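Local coordinates for protein phosphoserine phosphatase (Homo sapiens, PDB 6HYY) that catalyses the magnesium-dependent hydrolysis of O-phospho-L-serine to serine and inorganic phosphate as a haloacid dehalogenase-like phosphatase, at residues S1-L6 with W207-F212; A12-V17 with Q100-S105; I171-G176 with A188-G193. One frame throughout, in Å; residues are numbered along the deposited sequence.

Contact 1 (S1-L6 with W207-F212); sequences SELRKL and WYITDF
The indole of Trp-207 has Leu-6 over one face: methyl CD2 stands 3.5 Å from the centroid of the five-membered ring and only 16° off the ring normal, a CH-pi contact displaced toward the NE1 side, where CD2 comes to 3.4 Å from NE1. The benzo half of the indole meets the first turn of the N-terminal helix 2-8 obliquely, with CZ3 at 3.7 Å from the backbone N of Leu-3 and CH2 near the carbonyl O of Glu-2. Trp-207 takes up this position with its CG anti to its own carbonyl carbon (chi1 -48°), which swings the ring from the edge strand 207-209 toward the helix.

Leu-3 slides past the indole in the opposite sense and splits its branches between two partners. Its CD1 lies 3.9 Å from Trp-207 CE3, whereas on the other branch the Leu-3 side chain crosses that of Ile-209 at about a right angle, bringing CD2 to 3.6 Å from Ile-209 CG2. The axes of helix 2-6 and strand 207-209 run at 104° to each other and 10.3 Å apart, so the gap is bridged by side chains and no hydrogen bond crosses it. Leu-3 and Trp-207 both touch Ile-190, and Leu-6 touches Ala-188, in the neighbouring strand 188-192. Replacing Trp-207 by an alanine would probably leave Leu-6 CD2 without its aromatic face and open a gap beside Leu-3 CD1.

With 245 Å² buried and mostly carbon meeting carbon or the pi face, the join between the N-terminal helix and the edge of the sheet rests on shape and dispersion, with little polar direction to fix it.

Contact 2 (A12-V17 with Q100-S105); sequences AVCFDV and QVFLIS. With MG (magnesium ion), chain D; SER (serine), chain E.
Strands 12-16 and 100-105 run parallel, their axes 4.6 Å apart and inclined at 28°, with Val-13 and Phe-15 each donating to and accepting from the partner strand. The bond from Phe-15 N to Phe-102 O is nearly straight (2.9 Å, 174° at the hydrogen), whereas the last one, Val-17 N to Ile-104 O, is weak at 3.3 Å.

On one face of the sheet Cys-14 CB rests against Ile-104 CD1 at 3.7 Å, while its SG lies obliquely to the Phe-102 ring. On the other, the rim of the Phe-15 ring meets Val-101 CG1, which is 3.8 Å from CE2, and helix 87-96 packs on both residues.

At the C-terminal ends Asp-16 OD2 binds magnesium at 2.2 Å, and OD1 accepts a 2.5 Å hydrogen bond from OG of the bound serine. CG stands anti to the backbone N (chi1 170°), which carries the carboxylate out to both. Ser-105 OG lies 3.0 Å from the ligand OG and is hydrogen-bonded to Gly-107 N; Lys-154 forms a salt bridge with Asp-16 OD1. Metal on one oxygen, ligand hydroxyl and lysine on the other would probably fix the carboxylate's rotation, consistent with the HAD phosphatase active site at the strand ends.

Contact 3 (I171-G176 with A188-G193); sequences IMIGDG and AFIGFG. With MG (magnesium ion), chain D.
A beta-alpha-beta unit, strand 170-174, helix 177-180 and strand 188-192, brings these parallel neighbours together beside the magnesium site. Their axes are 4.7 Å apart and 17° from parallel. Met-172 N donates to Ala-188 O and Met-172 O accepts from Ile-190 N; Gly-174 repeats the pattern through Ile-190 O and Phe-192 N. The last bond is off-line: Phe-192 N is 2.9 Å from Gly-174 O, and the donor sits above the carbonyl plane, 51° out of it.

On one face, Ile-171 CG2 touches Ile-190 CD1 at 4.0 Å, and Ile-173 lies alongside Ile-190, pointing the same way. On the other face Phe-189 lies beside Met-172, its CG anti to the backbone N (chi1 168°). This lays the ring obliquely against the backbone of 172-174, with CD1 3.4 Å from Met-172 O and CZ 3.5 Å from Gly-174 O. One ring face also covers the backbone N of Gly-191, where a CB would be crowded by CE2.

Beyond the strand, Asp-175 OD1 binds magnesium at 2.3 Å. OD2 instead accepts a 2.7 Å hydrogen bond from a water on the same metal and forms a salt bridge with Arg-198. With OD1 on the metal and OD2 held by the water and Arg-198, the carboxylate of Asp-175 is probably restrained from turning.

Overall arrangement
From the N terminus, helix 2-8 is followed, after three residues, by strand 12-16. Contact 2 closes the first loop when strand 100-105 returns beside it, after 82 residues without a strand. Contact 3 follows in series, closing a short loop of 11 residues. Contact 1 closes last, bringing 207-212 back to the starting helix, and both other contacts nest inside its loop; none cross. All reach one sheet, in which 100-105, 12-16, 170-174, 188-192 and 207-209 are successive strands. Cys-14 N to Ile-171 O, 2.8 Å, joins contacts 2 and 3, which share the magnesium; Ile-209 N to Gly-191 O, 2.9 Å, joins contacts 3 and 1.

Contact 1 (S1-L6 with W207-F212)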
loop_
_atom_site.group_PDB
_atom_site.type_symbol
_atom_site.label_atom_id
_atom_site.label_comp_id
_atom_site.label_asym_id
_atom_site.label_seq_id
_atom_site.Cartn_x
_atom_site.Cartn_y
_atom_site.Cartn_z
ATOM N N SER A 1 17.862 -8.659 15.897
ATOM C CA SER A 1 17.132 -8.940 17.128
ATOM C C SER A 1 16.515 -7.668 17.702
ATOM O O SER A 1 15.397 -7.694 18.215
ATOM C CB SER A 1 18.047 -9.592 18.164
ATOM O OG SER A 1 18.578 -8.625 19.050
ATOM N N GLU A 2 17.255 -6.558 17.627
ATOM C CA GLU A 2 16.679 -5.270 18.002
ATOM C C GLU A 2 15.512 -4.915 17.091
ATOM O O GLU A 2 14.511 -4.342 17.541
ATOM C CB GLU A 2 17.749 -4.179 17.960
ATOM C CG GLU A 2 18.801 -4.292 19.058
ATOM C CD GLU A 2 18.304 -3.815 20.419
ATOM O OE1 GLU A 2 19.092 -3.174 21.148
ATOM O OE2 GLU A 2 17.135 -4.078 20.774
ATOM N N LEU A 3 15.626 -5.252 15.808
ATOM C CA LEU A 3 14.501 -5.105 14.892
ATOM C C LEU A 3 13.311 -5.935 15.350
ATOM O O LEU A 3 12.171 -5.455 15.368
ATOM C CB LEU A 3 14.927 -5.515 13.484
ATOM C CG LEU A 3 13.797 -5.588 12.464
ATOM C CD1 LEU A 3 13.213 -4.213 12.247
ATOM C CD2 LEU A 3 14.318 -6.174 11.166
ATOM N N ARG A 4 13.560 -7.193 15.720
ATOM C CA ARG A 4 12.467 -8.061 16.144
ATOM C C ARG A 4 11.848 -7.583 17.446
ATOM O O ARG A 4 10.631 -7.686 17.628
ATOM C CB ARG A 4 12.963 -9.492 16.286
ATOM C CG ARG A 4 13.313 -10.098 14.967
ATOM C CD ARG A 4 14.645 -10.778 15.031
ATOM N NE ARG A 4 14.828 -11.625 13.862
ATOM C CZ ARG A 4 15.898 -11.588 13.079
ATOM N NH1 ARG A 4 16.894 -10.755 13.352
ATOM N NH2 ARG A 4 15.976 -12.397 12.028
ATOM N N LYS A 5 12.667 -7.067 18.364
ATOM C CA LYS A 5 12.128 -6.476 19.586
ATOM C C LYS A 5 11.166 -5.342 19.259
ATOM O O LYS A 5 10.059 -5.272 19.806
ATOM C CB LYS A 5 13.269 -5.976 20.469
ATOM C CG LYS A 5 14.162 -7.073 21.022
ATOM C CD LYS A 5 15.251 -6.506 21.930
ATOM C CE LYS A 5 14.672 -5.780 23.141
ATOM N NZ LYS A 5 14.390 -4.328 22.910
ATOM N N LEU A 6 11.576 -4.442 18.362
ATOM C CA LEU A 6 10.680 -3.383 17.909
ATOM C C LEU A 6 9.417 -3.964 17.286
ATOM O O LEU A 6 8.297 -3.579 17.641
ATOM C CB LEU A 6 11.398 -2.481 16.904
ATOM C CG LEU A 6 10.451 -1.625 16.052
ATOM C CD1 LEU A 6 9.830 -0.522 16.895
ATOM C CD2 LEU A 6 11.154 -1.066 14.826
ATOM N N TRP A 207 15.428 1.439 10.241
ATOM C CA TRP A 207 15.154 0.022 10.067
ATOM C C TRP A 207 14.859 -0.239 8.602
ATOM O O TRP A 207 14.064 0.481 7.993
ATOM C CB TRP A 207 13.959 -0.419 10.923
ATOM C CG TRP A 207 14.029 0.043 12.345
ATOM C CD1 TRP A 207 13.328 1.068 12.913
ATOM C CD2 TRP A 207 14.846 -0.509 13.381
ATOM N NE1 TRP A 207 13.653 1.182 14.247
ATOM C CE2 TRP A 207 14.586 0.227 14.556
ATOM C CE3 TRP A 207 15.776 -1.549 13.427
ATOM C CZ2 TRP A 207 15.223 -0.048 15.765
ATOM C CZ3 TRP A 207 16.405 -1.823 14.633
ATOM C CH2 TRP A 207 16.126 -1.074 15.780
ATOM N N TYR A 208 15.506 -1.257 8.034
ATOM C CA TYR A 208 15.335 -1.555 6.617
ATOM C C TYR A 208 15.556 -3.043 6.398
ATOM O O TYR A 208 16.532 -3.600 6.910
ATOM C CB TYR A 208 16.313 -0.752 5.752
ATOM C CG TYR A 208 15.942 -0.716 4.283
ATOM C CD1 TYR A 208 15.031 0.223 3.792
ATOM C CD2 TYR A 208 16.504 -1.614 3.388
ATOM C CE1 TYR A 208 14.696 0.265 2.453
ATOM C CE2 TYR A 208 16.166 -1.591 2.046
ATOM C CZ TYR A 208 15.268 -0.653 1.576
ATOM O OH TYR A 208 14.932 -0.613 0.238
ATOM N N ILE A 209 14.652 -3.679 5.648
ATOM C CA ILE A 209 14.762 -5.096 5.320
ATOM C C ILE A 209 14.545 -5.297 3.824
ATOM O O ILE A 209 13.905 -4.492 3.151
ATOM C CB ILE A 209 13.760 -5.956 6.115
ATOM C CG1 ILE A 209 12.327 -5.593 5.719
ATOM C CG2 ILE A 209 13.968 -5.772 7.620
ATOM C CD1 ILE A 209 11.272 -6.493 6.353
ATOM N N THR A 210 15.093 -6.398 3.299
ATOM C CA THR A 210 14.875 -6.764 1.904
ATOM C C THR A 210 14.142 -8.085 1.747
ATOM O O THR A 210 13.937 -8.536 0.615
ATOM C CB THR A 210 16.203 -6.840 1.131
ATOM O OG1 THR A 210 17.147 -7.626 1.868
ATOM C CG2 THR A 210 16.771 -5.446 0.897
ATOM N N ASP A 211 13.750 -8.725 2.840
ATOM C CA ASP A 211 13.000 -9.967 2.751
ATOM C C ASP A 211 12.142 -10.067 4.001
ATOM O O ASP A 211 12.640 -9.873 5.114
ATOM C CB ASP A 211 13.940 -11.170 2.616
ATOM C CG ASP A 211 13.230 -12.424 2.134
ATOM O OD1 ASP A 211 12.135 -12.734 2.655
ATOM O OD2 ASP A 211 13.767 -13.098 1.228
ATOM N N PHE A 212 10.849 -10.342 3.818
ATOM C CA PHE A 212 9.959 -10.407 4.965
ATOM C C PHE A 212 10.366 -11.503 5.952
ATOM O O PHE A 212 9.962 -11.442 7.118
ATOM C CB PHE A 212 8.514 -10.584 4.486
ATOM C CG PHE A 212 7.882 -9.301 3.971
ATOM C CD1 PHE A 212 7.891 -8.138 4.745
ATOM C CD2 PHE A 212 7.299 -9.258 2.717
ATOM C CE1 PHE A 212 7.313 -6.966 4.261
ATOM C CE2 PHE A 212 6.712 -8.094 2.231
ATOM C CZ PHE A 212 6.721 -6.943 2.999
#

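Contact 2 (A12-V17 with Q100-S105)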
loop_
_atom_site.group_PDB
_atom_site.type_symbol
_atom_site.label_atom_id
_atom_site.label_comp_id
_atom_site.label_asym_id
_atom_site.label_seq_id
_atom_site.Cartn_x
_atom_site.Cartn_y
_atom_site.Cartn_z
ATOM N N ALA A 12 -0.217 -2.489 16.178
ATOM C CA ALA A 12 -0.796 -2.354 14.851
ATOM C C ALA A 12 0.342 -2.189 13.853
ATOM O O ALA A 12 1.342 -1.528 14.140
ATOM C CB ALA A 12 -1.787 -1.184 14.754
ATOM N N VAL A 13 0.204 -2.820 12.685
ATOM C CA VAL A 13 1.180 -2.679 11.613
ATOM C C VAL A 13 0.428 -2.289 10.356
ATOM O O VAL A 13 -0.543 -2.953 9.981
ATOM C CB VAL A 13 1.968 -3.980 11.388
ATOM C CG1 VAL A 13 2.835 -3.854 10.116
ATOM C CG2 VAL A 13 2.817 -4.328 12.589
ATOM N N CYS A 14 0.852 -1.203 9.726
ATOM C CA CYS A 14 0.262 -0.742 8.476
ATOM C C CYS A 14 1.251 -1.016 7.359
ATOM O O CYS A 14 2.417 -0.634 7.462
ATOM C CB CYS A 14 -0.060 0.750 8.494
ATOM S SG CYS A 14 -1.189 1.223 9.819
ATOM N N PHE A 15 0.789 -1.693 6.315
ATOM C CA PHE A 15 1.611 -1.992 5.155
ATOM C C PHE A 15 1.186 -1.127 3.983
ATOM O O PHE A 15 -0.005 -1.062 3.655
ATOM C CB PHE A 15 1.455 -3.445 4.725
ATOM C CG PHE A 15 2.085 -4.452 5.632
ATOM C CD1 PHE A 15 3.412 -4.838 5.472
ATOM C CD2 PHE A 15 1.333 -5.049 6.637
ATOM C CE1 PHE A 15 3.986 -5.783 6.298
ATOM C CE2 PHE A 15 1.897 -6.024 7.464
ATOM C CZ PHE A 15 3.234 -6.375 7.312
ATOM N N ASP A 16 2.165 -0.498 3.341
ATOM C CA ASP A 16 2.016 -0.030 1.974
ATOM C C ASP A 16 1.713 -1.218 1.060
ATOM O O ASP A 16 2.229 -2.317 1.271
ATOM C CB ASP A 16 3.329 0.660 1.577
ATOM C CG ASP A 16 3.416 1.001 0.099
ATOM O OD1 ASP A 16 2.513 1.671 -0.409
ATOM O OD2 ASP A 16 4.416 0.613 -0.517
ATOM N N VAL A 17 0.884 -1.000 0.035
ATOM C CA VAL A 17 0.574 -2.092 -0.893
ATOM C C VAL A 17 1.546 -2.157 -2.077
ATOM O O VAL A 17 2.293 -3.144 -2.218
ATOM C CB VAL A 17 -0.886 -1.997 -1.366
ATOM C CG1 VAL A 17 -1.178 -3.098 -2.385
ATOM C CG2 VAL A 17 -1.835 -2.095 -0.171
ATOM N N GLN A 100 -3.104 -5.813 14.995
ATOM C CA GLN A 100 -4.053 -5.338 13.990
ATOM C C GLN A 100 -3.295 -4.935 12.730
ATOM O O GLN A 100 -2.363 -4.130 12.798
ATOM C CB GLN A 100 -4.864 -4.165 14.544
ATOM C CG GLN A 100 -5.653 -4.582 15.809
ATOM C CD GLN A 100 -6.591 -5.745 15.548
ATOM O OE1 GLN A 100 -7.600 -5.585 14.872
ATOM N NE2 GLN A 100 -6.248 -6.937 16.063
ATOM N N VAL A 101 -3.646 -5.530 11.589
ATOM C CA VAL A 101 -2.907 -5.317 10.347
ATOM C C VAL A 101 -3.770 -4.535 9.370
ATOM O O VAL A 101 -4.940 -4.873 9.147
ATOM C CB VAL A 101 -2.456 -6.660 9.757
ATOM C CG1 VAL A 101 -1.712 -6.439 8.423
ATOM C CG2 VAL A 101 -1.564 -7.406 10.762
ATOM N N PHE A 102 -3.183 -3.501 8.756
ATOM C CA PHE A 102 -3.900 -2.610 7.858
ATOM C C PHE A 102 -3.141 -2.525 6.549
ATOM O O PHE A 102 -1.927 -2.702 6.524
ATOM C CB PHE A 102 -4.059 -1.178 8.434
ATOM C CG PHE A 102 -4.829 -1.138 9.723
ATOM C CD1 PHE A 102 -4.186 -1.345 10.925
ATOM C CD2 PHE A 102 -6.191 -0.896 9.720
ATOM C CE1 PHE A 102 -4.905 -1.332 12.131
ATOM C CE2 PHE A 102 -6.927 -0.910 10.914
ATOM C CZ PHE A 102 -6.270 -1.106 12.115
ATOM N N LEU A 103 -3.879 -2.257 5.473
ATOM C CA LEU A 103 -3.299 -1.969 4.174
ATOM C C LEU A 103 -3.626 -0.532 3.806
ATOM O O LEU A 103 -4.785 -0.112 3.907
ATOM C CB LEU A 103 -3.842 -2.923 3.106
ATOM C CG LEU A 103 -3.616 -4.426 3.294
ATOM C CD1 LEU A 103 -4.101 -5.173 2.035
ATOM C CD2 LEU A 103 -2.152 -4.727 3.565
ATOM N N ILE A 104 -2.613 0.223 3.383
ATOM C CA ILE A 104 -2.798 1.617 2.987
ATOM C C ILE A 104 -2.238 1.788 1.585
ATOM O O ILE A 104 -1.110 1.365 1.304
ATOM C CB ILE A 104 -2.119 2.608 3.959
ATOM C CG1 ILE A 104 -2.546 2.321 5.395
ATOM C CG2 ILE A 104 -2.477 4.044 3.561
ATOM C CD1 ILE A 104 -1.829 3.186 6.423
ATOM N N SER A 105 -3.026 2.391 0.702
ATOM C CA SER A 105 -2.578 2.484 -0.680
ATOM C C SER A 105 -3.143 3.724 -1.357
ATOM O O SER A 105 -4.280 4.121 -1.110
ATOM C CB SER A 105 -2.997 1.240 -1.455
ATOM O OG SER A 105 -2.424 1.284 -2.752
HETATM MG MG MG D . 4.903 1.590 -2.415
HETATM N N SER E . 0.267 3.472 -4.880
HETATM C CA SER E . 0.186 3.275 -3.438
HETATM C C SER E . 0.720 4.503 -2.712
HETATM O O SER E . 1.573 4.354 -1.844
HETATM C CB SER E . 0.982 2.063 -3.005
HETATM O OG SER E . 0.450 1.411 -1.875
HETATM O OXT SER E . 0.357 5.653 -2.980
HETATM O O HOH W 1 3.652 2.836 -3.430
HETATM O O HOH W 2 5.269 3.607 -1.536
HETATM O O HOH W 3 6.048 1.921 -4.316
#

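Contact 3 (I171-G176 with A188-G193)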
loop_
_atom_site.group_PDB
_atom_site.type_symbol
_atom_site.label_atom_id
_atom_site.label_comp_id
_atom_site.label_asym_id
_atom_site.label_seq_id
_atom_site.Cartn_x
_atom_site.Cartn_y
_atom_site.Cartn_z
ATOM N N ILE A 171 3.392 0.630 13.615
ATOM C CA ILE A 171 4.559 0.596 12.740
ATOM C C ILE A 171 4.075 0.704 11.304
ATOM O O ILE A 171 3.118 0.020 10.916
ATOM C CB ILE A 171 5.373 -0.693 12.938
ATOM C CG1 ILE A 171 5.876 -0.780 14.392
ATOM C CG2 ILE A 171 6.538 -0.762 11.937
ATOM C CD1 ILE A 171 6.798 -1.946 14.657
ATOM N N MET A 172 4.716 1.574 10.528
ATOM C CA MET A 172 4.484 1.666 9.085
ATOM C C MET A 172 5.579 0.897 8.346
ATOM O O MET A 172 6.752 1.032 8.693
ATOM C CB MET A 172 4.501 3.125 8.630
ATOM C CG MET A 172 4.361 3.303 7.131
ATOM S SD MET A 172 2.633 3.174 6.626
ATOM C CE MET A 172 2.755 2.593 4.926
ATOM N N ILE A 173 5.192 0.075 7.365
ATOM C CA ILE A 173 6.136 -0.714 6.564
ATOM C C ILE A 173 5.900 -0.413 5.101
ATOM O O ILE A 173 4.781 -0.577 4.609
ATOM C CB ILE A 173 5.986 -2.219 6.831
ATOM C CG1 ILE A 173 6.238 -2.512 8.318
ATOM C CG2 ILE A 173 6.950 -3.015 5.904
ATOM C CD1 ILE A 173 6.266 -3.995 8.700
ATOM N N GLY A 174 6.950 0.023 4.405
ATOM C CA GLY A 174 6.784 0.332 2.991
ATOM C C GLY A 174 8.113 0.609 2.325
ATOM O O GLY A 174 9.162 0.688 2.974
ATOM N N ASP A 175 8.052 0.724 1.001
ATOM C CA ASP A 175 9.259 0.833 0.194
ATOM C C ASP A 175 9.666 2.257 -0.134
ATOM O O ASP A 175 10.824 2.473 -0.511
ATOM C CB ASP A 175 9.078 0.071 -1.128
ATOM C CG ASP A 175 8.037 0.710 -2.026
ATOM O OD1 ASP A 175 6.882 0.834 -1.591
ATOM O OD2 ASP A 175 8.364 1.097 -3.178
ATOM N N GLY A 176 8.769 3.236 0.009
ATOM C CA GLY A 176 8.953 4.536 -0.597
ATOM C C GLY A 176 9.069 5.668 0.412
ATOM O O GLY A 176 8.814 5.507 1.607
ATOM N N ALA A 188 6.974 3.985 14.422
ATOM C CA ALA A 188 8.219 3.516 13.839
ATOM C C ALA A 188 7.960 3.233 12.369
ATOM O O ALA A 188 6.814 3.096 11.936
ATOM C CB ALA A 188 8.749 2.260 14.537
ATOM N N PHE A 189 9.048 3.170 11.611
ATOM C CA PHE A 189 8.996 2.859 10.193
ATOM C C PHE A 189 10.020 1.779 9.879
ATOM O O PHE A 189 11.172 1.843 10.334
ATOM C CB PHE A 189 9.251 4.116 9.346
ATOM C CG PHE A 189 9.501 3.819 7.885
ATOM C CD1 PHE A 189 8.464 3.411 7.047
ATOM C CD2 PHE A 189 10.776 3.935 7.361
ATOM C CE1 PHE A 189 8.703 3.117 5.701
ATOM C CE2 PHE A 189 11.021 3.650 6.013
ATOM C CZ PHE A 189 9.980 3.270 5.193
ATOM N N ILE A 190 9.607 0.783 9.094
ATOM C CA ILE A 190 10.525 -0.202 8.541
ATOM C C ILE A 190 10.461 -0.103 7.023
ATOM O O ILE A 190 9.409 -0.347 6.423
ATOM C CB ILE A 190 10.194 -1.628 9.000
ATOM C CG1 ILE A 190 10.164 -1.698 10.533
ATOM C CG2 ILE A 190 11.231 -2.582 8.424
ATOM C CD1 ILE A 190 9.674 -3.039 11.082
ATOM N N GLY A 191 11.592 0.237 6.399
ATOM C CA GLY A 191 11.651 0.260 4.949
ATOM C C GLY A 191 11.794 -1.131 4.370
ATOM O O GLY A 191 12.341 -2.037 4.999
ATOM N N PHE A 192 11.252 -1.307 3.167
ATOM C CA PHE A 192 11.222 -2.621 2.525
ATOM C C PHE A 192 11.772 -2.553 1.109
ATOM O O PHE A 192 11.219 -1.848 0.260
ATOM C CB PHE A 192 9.797 -3.181 2.500
ATOM C CG PHE A 192 9.730 -4.540 1.878
ATOM C CD1 PHE A 192 10.211 -5.650 2.566
ATOM C CD2 PHE A 192 9.213 -4.708 0.614
ATOM C CE1 PHE A 192 10.185 -6.896 2.008
ATOM C CE2 PHE A 192 9.189 -5.982 0.028
ATOM C CZ PHE A 192 9.668 -7.065 0.731
ATOM N N GLY A 193 12.791 -3.366 0.838
ATOM C CA GLY A 193 13.433 -3.339 -0.466
ATOM C C GLY A 193 13.412 -4.667 -1.202
ATOM O O GLY A 193 14.229 -4.902 -2.099
HETATM MG MG MG D . 4.903 1.590 -2.415
HETATM O O HOH W 4 12.837 0.562 -0.750
HETATM O O HOH W 3 6.048 1.921 -4.316
HETATM O O HOH W 1 3.652 2.836 -3.430
HETATM O O HOH W 2 5.269 3.607 -1.536
#